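Local coordinates for Mll7089 protein (Mesorhizobium loti, PDB 2OZ8) that is a putative mandelate racemase-type enzyme of unproven function that probably binds magnesium and may act as a hydro-lyase, at residues D268-M280 with P292-M306. Sequence-based numbering, arbitrary orientation. Where two conformers were deposited one is given.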
loop_
_atom_site.group_PDB
_atom_site.type_symbol
_atom_site.label_atom_id
_atom_site.label_comp_id
_atom_site.label_asym_id
_atom_site.label_seq_id
_atom_site.Cartn_x
_atom_site.Cartn_y
_atom_site.Cartn_z
ATOM N N ASP A 268 -18.351 -2.588 -9.833
ATOM C CA ASP A 268 -19.302 -1.489 -9.727
ATOM C C ASP A 268 -20.645 -2.021 -9.260
ATOM O O ASP A 268 -21.380 -1.314 -8.584
ATOM C CB ASP A 268 -19.507 -0.789 -11.069
ATOM C CG ASP A 268 -18.284 -0.068 -11.554
ATOM O OD1 ASP A 268 -17.578 0.596 -10.769
ATOM O OD2 ASP A 268 -18.043 -0.132 -12.767
ATOM N N ILE A 269 -20.990 -3.237 -9.658
ATOM C CA ILE A 269 -22.256 -3.864 -9.229
ATOM C C ILE A 269 -21.901 -5.291 -8.818
ATOM O O ILE A 269 -21.073 -5.898 -9.492
ATOM C CB ILE A 269 -23.314 -3.986 -10.348
ATOM C CG1 ILE A 269 -23.642 -2.656 -10.983
ATOM C CG2 ILE A 269 -24.657 -4.663 -9.834
ATOM C CD1 ILE A 269 -24.197 -2.833 -12.319
ATOM N N LEU A 270 -22.470 -5.791 -7.707
ATOM C CA LEU A 270 -22.278 -7.194 -7.328
ATOM C C LEU A 270 -23.463 -8.058 -7.815
ATOM O O LEU A 270 -24.592 -7.702 -7.489
ATOM C CB LEU A 270 -22.024 -7.332 -5.806
ATOM C CG LEU A 270 -21.934 -8.757 -5.182
ATOM C CD1 LEU A 270 -20.605 -9.386 -5.455
ATOM C CD2 LEU A 270 -22.126 -8.687 -3.693
ATOM N N ASN A 271 -23.252 -9.104 -8.648
ATOM C CA ASN A 271 -24.375 -10.017 -9.004
ATOM C C ASN A 271 -24.475 -11.152 -7.991
ATOM O O ASN A 271 -23.476 -11.656 -7.513
ATOM C CB ASN A 271 -24.249 -10.605 -10.415
ATOM C CG ASN A 271 -25.579 -11.203 -10.957
ATOM O OD1 ASN A 271 -25.674 -12.438 -11.186
ATOM N ND2 ASN A 271 -26.584 -10.338 -11.219
ATOM N N VAL A 272 -25.689 -11.533 -7.654
ATOM C CA VAL A 272 -25.890 -12.638 -6.728
ATOM C C VAL A 272 -27.025 -13.493 -7.231
ATOM O O VAL A 272 -27.719 -13.097 -8.144
ATOM C CB VAL A 272 -26.216 -12.183 -5.254
ATOM C CG1 VAL A 272 -25.154 -11.250 -4.725
ATOM C CG2 VAL A 272 -27.599 -11.537 -5.181
ATOM N N HIS A 273 -27.231 -14.629 -6.589
ATOM C CA HIS A 273 -28.331 -15.540 -6.923
ATOM C C HIS A 273 -29.278 -15.717 -5.758
ATOM O O HIS A 273 -29.616 -14.749 -5.136
ATOM C CB HIS A 273 -27.792 -16.858 -7.509
ATOM C CG HIS A 273 -27.293 -16.685 -8.908
ATOM N ND1 HIS A 273 -28.121 -16.772 -10.010
ATOM C CD2 HIS A 273 -26.071 -16.340 -9.385
ATOM C CE1 HIS A 273 -27.425 -16.522 -11.102
ATOM N NE2 HIS A 273 -26.176 -16.270 -10.755
ATOM N N GLY A 274 -29.710 -16.939 -5.461
ATOM C CA GLY A 274 -30.811 -17.182 -4.535
ATOM C C GLY A 274 -30.479 -17.802 -3.192
ATOM O O GLY A 274 -31.379 -18.305 -2.538
ATOM N N GLN A 275 -29.206 -17.752 -2.752
ATOM C CA GLN A 275 -28.882 -18.233 -1.438
ATOM C C GLN A 275 -29.432 -17.249 -0.441
ATOM O O GLN A 275 -28.730 -16.342 0.002
ATOM C CB GLN A 275 -27.380 -18.397 -1.254
ATOM C CG GLN A 275 -26.752 -19.387 -2.199
ATOM C CD GLN A 275 -26.491 -18.789 -3.575
ATOM O OE1 GLN A 275 -26.828 -17.609 -3.852
ATOM N NE2 GLN A 275 -25.916 -19.603 -4.458
ATOM N N VAL A 276 -30.679 -17.428 -0.054
ATOM C CA VAL A 276 -31.378 -16.381 0.701
ATOM C C VAL A 276 -30.586 -15.789 1.834
ATOM O O VAL A 276 -30.461 -14.585 1.887
ATOM C CB VAL A 276 -32.758 -16.794 1.256
ATOM C CG1 VAL A 276 -33.432 -15.569 1.939
ATOM C CG2 VAL A 276 -33.599 -17.395 0.192
ATOM N N THR A 277 -30.084 -16.612 2.743
ATOM C CA THR A 277 -29.353 -16.108 3.888
ATOM C C THR A 277 -28.032 -15.429 3.504
ATOM O O THR A 277 -27.714 -14.365 4.040
ATOM C CB THR A 277 -29.025 -17.240 4.923
ATOM O OG1 THR A 277 -30.214 -17.997 5.229
ATOM C CG2 THR A 277 -28.412 -16.636 6.225
ATOM N N ASP A 278 -27.263 -16.020 2.594
ATOM C CA ASP A 278 -26.018 -15.369 2.132
ATOM C C ASP A 278 -26.302 -14.006 1.489
ATOM O O ASP A 278 -25.542 -13.060 1.712
ATOM C CB ASP A 278 -25.236 -16.203 1.122
ATOM C CG ASP A 278 -24.947 -17.611 1.589
ATOM O OD1 ASP A 278 -25.181 -17.928 2.774
ATOM O OD2 ASP A 278 -24.472 -18.422 0.743
ATOM N N VAL A 279 -27.387 -13.933 0.690
ATOM C CA VAL A 279 -27.788 -12.712 -0.036
ATOM C C VAL A 279 -28.191 -11.584 0.869
ATOM O O VAL A 279 -27.801 -10.423 0.631
ATOM C CB VAL A 279 -28.907 -12.991 -1.061
ATOM C CG1 VAL A 279 -29.459 -11.710 -1.643
ATOM C CG2 VAL A 279 -28.361 -13.875 -2.186
ATOM N N MET A 280 -28.963 -11.882 1.909
ATOM C CA MET A 280 -29.286 -10.827 2.879
ATOM C C MET A 280 -28.068 -10.378 3.697
ATOM O O MET A 280 -27.950 -9.212 4.085
ATOM C CB MET A 280 -30.464 -11.205 3.766
ATOM C CG MET A 280 -31.761 -11.487 2.968
ATOM S SD MET A 280 -32.473 -10.136 1.969
ATOM C CE MET A 280 -32.770 -8.987 3.318
ATOM N N PRO A 292 -24.230 -1.265 -5.302
ATOM C CA PRO A 292 -25.522 -1.869 -5.676
ATOM C C PRO A 292 -25.411 -3.359 -6.004
ATOM O O PRO A 292 -24.326 -3.848 -6.230
ATOM C CB PRO A 292 -25.906 -1.084 -6.947
ATOM C CG PRO A 292 -24.578 -0.634 -7.540
ATOM C CD PRO A 292 -23.649 -0.444 -6.370
ATOM N N ILE A 293 -26.530 -4.055 -6.125
ATOM C CA ILE A 293 -26.544 -5.514 -6.296
ATOM C C ILE A 293 -27.550 -5.815 -7.352
ATOM O O ILE A 293 -28.585 -5.150 -7.407
ATOM C CB ILE A 293 -26.944 -6.258 -4.965
ATOM C CG1 ILE A 293 -25.753 -6.276 -3.995
ATOM C CG2 ILE A 293 -27.494 -7.674 -5.202
ATOM C CD1 ILE A 293 -26.042 -6.945 -2.639
ATOM N N SER A 294 -27.241 -6.780 -8.232
ATOM C CA SER A 294 -28.285 -7.291 -9.133
ATOM C C SER A 294 -28.550 -8.740 -8.796
ATOM O O SER A 294 -27.675 -9.427 -8.376
ATOM C CB SER A 294 -27.986 -7.074 -10.607
ATOM O OG SER A 294 -26.734 -7.652 -10.899
ATOM N N ILE A 295 -29.806 -9.138 -8.872
ATOM C CA ILE A 295 -30.211 -10.532 -8.713
ATOM C C ILE A 295 -30.288 -11.244 -10.087
ATOM O O ILE A 295 -31.030 -10.814 -10.994
ATOM C CB ILE A 295 -31.571 -10.588 -8.013
ATOM C CG1 ILE A 295 -31.564 -9.672 -6.754
ATOM C CG2 ILE A 295 -32.039 -12.057 -7.825
ATOM C CD1 ILE A 295 -30.936 -10.162 -5.482
ATOM N N GLY A 296 -29.471 -12.279 -10.231
ATOM C CA GLY A 296 -29.469 -13.110 -11.387
ATOM C C GLY A 296 -30.563 -14.184 -11.318
ATOM O O GLY A 296 -31.441 -14.167 -10.411
ATOM N N ASN A 297 -30.520 -15.090 -12.306
ATOM C CA ASN A 297 -31.467 -16.188 -12.378
ATOM C C ASN A 297 -31.523 -16.918 -11.066
ATOM O O ASN A 297 -30.488 -17.323 -10.553
ATOM C CB ASN A 297 -31.114 -17.166 -13.485
ATOM C CG ASN A 297 -31.414 -16.608 -14.832
ATOM O OD1 ASN A 297 -30.584 -16.670 -15.745
ATOM N ND2 ASN A 297 -32.596 -16.019 -14.971
ATOM N N THR A 298 -32.729 -16.997 -10.506
ATOM C CA THR A 298 -33.018 -17.935 -9.446
ATOM C C THR A 298 -34.065 -18.909 -9.980
ATOM O O THR A 298 -34.921 -18.537 -10.789
ATOM C CB THR A 298 -33.393 -17.227 -8.115
ATOM O OG1 THR A 298 -34.547 -16.369 -8.257
ATOM C CG2 THR A 298 -32.195 -16.370 -7.632
ATOM N N PHE A 299 -33.963 -20.177 -9.602
ATOM C CA PHE A 299 -34.945 -21.160 -10.051
ATOM C C PHE A 299 -36.353 -20.732 -9.682
ATOM O O PHE A 299 -36.654 -20.546 -8.527
ATOM C CB PHE A 299 -34.639 -22.579 -9.545
ATOM C CG PHE A 299 -35.241 -23.637 -10.407
ATOM C CD1 PHE A 299 -34.496 -24.226 -11.416
ATOM C CD2 PHE A 299 -36.586 -23.994 -10.271
ATOM C CE1 PHE A 299 -35.060 -25.183 -12.248
ATOM C CE2 PHE A 299 -37.159 -24.964 -11.091
ATOM C CZ PHE A 299 -36.402 -25.552 -12.084
ATOM N N LEU A 300 -37.184 -20.549 -10.705
ATOM C CA LEU A 300 -38.561 -20.107 -10.584
ATOM C C LEU A 300 -38.763 -18.755 -9.928
ATOM O O LEU A 300 -39.845 -18.462 -9.441
ATOM C CB LEU A 300 -39.472 -21.197 -9.945
ATOM C CG LEU A 300 -39.900 -22.268 -10.948
ATOM C CD1 LEU A 300 -40.710 -23.372 -10.287
ATOM C CD2 LEU A 300 -40.667 -21.656 -12.108
ATOM N N GLU A 301 -37.722 -17.929 -9.953
ATOM C CA GLU A 301 -37.782 -16.507 -9.580
ATOM C C GLU A 301 -38.067 -16.311 -8.090
ATOM O O GLU A 301 -38.551 -15.270 -7.675
ATOM C CB GLU A 301 -38.769 -15.723 -10.473
ATOM C CG GLU A 301 -38.298 -15.482 -11.915
ATOM C CD GLU A 301 -38.087 -16.773 -12.681
ATOM O OE1 GLU A 301 -39.064 -17.559 -12.816
ATOM O OE2 GLU A 301 -36.930 -17.035 -13.118
ATOM N N ALA A 302 -37.741 -17.317 -7.293
ATOM C CA ALA A 302 -37.721 -17.197 -5.846
ATOM C C ALA A 302 -36.998 -15.915 -5.329
ATOM O O ALA A 302 -37.442 -15.278 -4.338
ATOM C CB ALA A 302 -37.084 -18.457 -5.247
ATOM N N GLY A 303 -35.896 -15.529 -5.991
ATOM C CA GLY A 303 -35.099 -14.395 -5.545
ATOM C C GLY A 303 -35.882 -13.109 -5.636
ATOM O O GLY A 303 -35.375 -12.062 -5.259
ATOM N N VAL A 304 -37.113 -13.154 -6.153
ATOM C CA VAL A 304 -37.935 -11.941 -6.184
ATOM C C VAL A 304 -38.049 -11.249 -4.795
ATOM O O VAL A 304 -38.106 -10.024 -4.671
ATOM C CB VAL A 304 -39.340 -12.175 -6.876
ATOM C CG1 VAL A 304 -40.291 -13.085 -6.030
ATOM C CG2 VAL A 304 -39.990 -10.842 -7.252
ATOM N N HIS A 305 -38.009 -12.061 -3.749
ATOM C CA HIS A 305 -38.241 -11.589 -2.408
ATOM C C HIS A 305 -37.072 -10.825 -1.825
ATOM O O HIS A 305 -37.288 -9.828 -1.139
ATOM C CB HIS A 305 -38.636 -12.754 -1.538
ATOM C CG HIS A 305 -39.942 -13.353 -1.942
ATOM N ND1 HIS A 305 -41.149 -12.867 -1.492
ATOM C CD2 HIS A 305 -40.231 -14.387 -2.772
ATOM C CE1 HIS A 305 -42.124 -13.571 -2.034
ATOM N NE2 HIS A 305 -41.594 -14.503 -2.805
ATOM N N MET A 306 -35.852 -11.286 -2.080
ATOM C CA MET A 306 -34.654 -10.529 -1.706
ATOM C C MET A 306 -34.529 -9.325 -2.616
ATOM O O MET A 306 -34.079 -8.289 -2.197
ATOM C CB MET A 306 -33.379 -11.405 -1.751
ATOM C CG MET A 306 -33.504 -12.712 -0.919
ATOM S SD MET A 306 -34.246 -14.196 -1.699
ATOM C CE MET A 306 -32.805 -14.461 -2.720
HETATM O O HOH W 1 -28.934 -9.744 -12.702
#
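Met306, on helix 304-309, packs against three residues of helix 276-289. Its SD lies 3.8 Å from Val276 CG2, and its CB sits 3.9 Å from Val279 CG1. The SD of Met280 meets Met306 CG. Bends at chi2 (86°) and chi3 (72°) carry Met306 CE over to Gly274 CA. Shortening Met306 to an alanine would probably leave Val276 and Gly274 without this packing and open a gap beside the first turn of helix 276-289.

Strands 269-272 and 293-295 run parallel. Four backbone hydrogen bonds join the segments, the first from Leu270 N to Pro292 O and the last from Gly296 N to Val272 O. On the helix side, Val272 CG2 touches Ile295 CD1 at 3.6 Å. On the opposite face, in one of two modelled conformers, Asn271 ND2 donates to Ser294 OG and a water; these bonds are less certain. Asn248 also bonds Ser294 OG. Past the strands, His273 ND1 bonds Asn297 O near the ring plane, at a doubtfully short distance, while His273 NE2 bonds Glu251. Strand 269-272, helix 276-289 and strand 293-295 form a beta-alpha-beta unit of the enolase-superfamily TIM-type barrel, with Asn271 and Ser294 probably facing its interior, opposite the helix.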